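Side-chain contact in adhesin (Streptococcus sanguinis SK1 = NCTC 7863, PDB 6VT2), which probably attaches the bacterium to host sialoglycans through two tandem Siglec-like modules that each bind a sialylated glycan: residues A[334-339]-A[349-354]. Sequence-based numbering, arbitrary orientation.
Sequences SLTGVL and KTAIEE
Thr336 packs against Ala351 and Ile352 in a small apolar contact between a short strand and a helix, within the C-terminal module of the chain, an atypical Rib domain of the E-set clan. Strand 336-338 runs parallel to strand 401-403, and helix 346-360 lies over one side of it, where Ile352 touches both Thr336 and Val401; only nine residues separate segments 334-339 and 349-354. The two backbones come nearest at Thr336 and Ile352, whose CA atoms are 6.2 Å apart, and 140 Å² is buried in all. On the strand side Thr336 supplies nearly all of that side's share, 62 Å². Its CB bond points at the helix, and both branches reach it. A chi1 of -64° sets OG1 beside the backbone N and CG2 anti to it, and CG2 meets the CB methyl of Ala351 at 3.8 Å. The other branch, OG1, lies against the CG1 methylene of Ile352 at 3.6 Å; this is a van der Waals approach, and OG1 is paired, in a weak hydrogen bond, with NZ of Lys355, one residue beyond the segment, which also bonds to OG of Ser334. Two residues along, Val338 again directs its CB bond at the helix, in keeping with the alternation of a strand. Its CG1 stays 4.9 Å from CD1 of Ile352, and the side chain packs on Leu344 and Val401, two residues that Ile352 touches as well, so all four belong to one apolar cluster. Ile352 carries its CG1 anti to the carbonyl carbon (chi1 -74°), which swings that branch to the strand although its CB bond points past the strand to one side. The two side chains meet at a slant, with CG1 of Ile352 lying 3.6 Å from CB of Thr336.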
loop_
_atom_site.group_PDB
_atom_site.type_symbol
_atom_site.label_atom_id
_atom_site.label_comp_id
_atom_site.label_asym_id
_atom_site.label_seq_id
_atom_site.Cartn_x
_atom_site.Cartn_y
_atom_site.Cartn_z
ATOM N N SER A 334 -16.049 -48.509 23.143
ATOM C CA SER A 334 -16.452 -49.898 23.262
ATOM C C SER A 334 -17.952 -49.931 23.478
ATOM O O SER A 334 -18.581 -48.942 23.879
ATOM C CB SER A 334 -15.733 -50.639 24.392
ATOM O OG SER A 334 -16.025 -50.031 25.602
ATOM N N LEU A 335 -18.524 -51.068 23.117
ATOM C CA LEU A 335 -19.906 -51.339 23.440
ATOM C C LEU A 335 -20.015 -51.674 24.908
ATOM O O LEU A 335 -19.038 -51.977 25.575
ATOM C CB LEU A 335 -20.439 -52.483 22.605
ATOM C CG LEU A 335 -20.244 -52.346 21.115
ATOM C CD1 LEU A 335 -20.779 -53.591 20.445
ATOM C CD2 LEU A 335 -20.944 -51.121 20.565
ATOM N N THR A 336 -21.226 -51.531 25.425
ATOM C CA THR A 336 -21.559 -51.844 26.806
ATOM C C THR A 336 -22.458 -53.065 26.836
ATOM O O THR A 336 -23.444 -53.131 26.100
ATOM C CB THR A 336 -22.266 -50.671 27.446
ATOM O OG1 THR A 336 -21.330 -49.580 27.462
ATOM C CG2 THR A 336 -22.719 -50.914 28.828
ATOM N N GLY A 337 -22.062 -54.061 27.617
ATOM C CA GLY A 337 -22.834 -55.287 27.697
ATOM C C GLY A 337 -24.161 -55.007 28.337
ATOM O O GLY A 337 -24.232 -54.377 29.396
ATOM N N VAL A 338 -25.209 -55.542 27.750
ATOM C CA VAL A 338 -26.551 -55.403 28.295
ATOM C C VAL A 338 -27.178 -56.778 28.402
ATOM O O VAL A 338 -27.073 -57.593 27.481
ATOM C CB VAL A 338 -27.454 -54.462 27.491
ATOM C CG1 VAL A 338 -26.792 -53.033 27.465
ATOM C CG2 VAL A 338 -27.790 -54.959 26.164
ATOM N N LEU A 339 -27.869 -57.016 29.520
ATOM C CA LEU A 339 -28.540 -58.288 29.688
ATOM C C LEU A 339 -29.826 -58.404 28.889
ATOM O O LEU A 339 -30.236 -59.501 28.526
ATOM C CB LEU A 339 -28.824 -58.488 31.169
ATOM C CG LEU A 339 -27.611 -58.568 32.074
ATOM C CD1 LEU A 339 -28.061 -58.568 33.540
ATOM C CD2 LEU A 339 -26.806 -59.819 31.736
ATOM N N LYS A 349 -27.345 -47.942 31.316
ATOM C CA LYS A 349 -27.488 -46.602 30.755
ATOM C C LYS A 349 -26.384 -45.696 31.251
ATOM O O LYS A 349 -25.815 -44.927 30.478
ATOM C CB LYS A 349 -28.845 -46.036 31.123
ATOM C CG LYS A 349 -29.989 -46.658 30.434
ATOM C CD LYS A 349 -31.365 -46.102 30.916
ATOM C CE LYS A 349 -32.472 -46.671 30.121
ATOM N NZ LYS A 349 -33.753 -46.173 30.625
ATOM N N THR A 350 -26.095 -45.736 32.538
ATOM C CA THR A 350 -25.010 -44.931 33.085
ATOM C C THR A 350 -23.683 -45.246 32.439
ATOM O O THR A 350 -22.915 -44.329 32.106
ATOM C CB THR A 350 -24.946 -45.156 34.593
ATOM O OG1 THR A 350 -26.219 -44.781 35.129
ATOM C CG2 THR A 350 -23.906 -44.293 35.196
ATOM N N ALA A 351 -23.390 -46.529 32.229
ATOM C CA ALA A 351 -22.121 -46.884 31.636
ATOM C C ALA A 351 -22.030 -46.377 30.212
ATOM O O ALA A 351 -20.951 -45.956 29.775
ATOM C CB ALA A 351 -21.944 -48.404 31.635
ATOM N N ILE A 352 -23.144 -46.443 29.464
ATOM C CA ILE A 352 -23.145 -45.963 28.081
ATOM C C ILE A 352 -22.929 -44.466 28.056
ATOM O O ILE A 352 -22.134 -43.927 27.263
ATOM C CB ILE A 352 -24.441 -46.359 27.358
ATOM C CG1 ILE A 352 -24.449 -47.847 27.030
ATOM C CG2 ILE A 352 -24.591 -45.567 26.081
ATOM C CD1 ILE A 352 -25.799 -48.315 26.634
ATOM N N GLU A 353 -23.667 -43.774 28.913
ATOM C CA GLU A 353 -23.536 -42.338 28.915
ATOM C C GLU A 353 -22.087 -41.950 29.168
ATOM O O GLU A 353 -21.578 -41.049 28.507
ATOM C CB GLU A 353 -24.446 -41.705 29.943
ATOM C CG GLU A 353 -24.397 -40.178 29.804
ATOM C CD GLU A 353 -25.196 -39.402 30.805
ATOM O OE1 GLU A 353 -24.781 -38.243 31.073
ATOM O OE2 GLU A 353 -26.215 -39.931 31.311
ATOM N N GLU A 354 -21.392 -42.654 30.071
ATOM C CA GLU A 354 -20.012 -42.296 30.393
ATOM C C GLU A 354 -19.104 -42.510 29.193
ATOM O O GLU A 354 -18.185 -41.720 28.937
ATOM C CB GLU A 354 -19.517 -43.107 31.598
ATOM C CG GLU A 354 -18.044 -43.018 31.857
ATOM C CD GLU A 354 -17.564 -41.584 31.979
ATOM O OE1 GLU A 354 -16.342 -41.359 31.759
ATOM O OE2 GLU A 354 -18.395 -40.695 32.314
#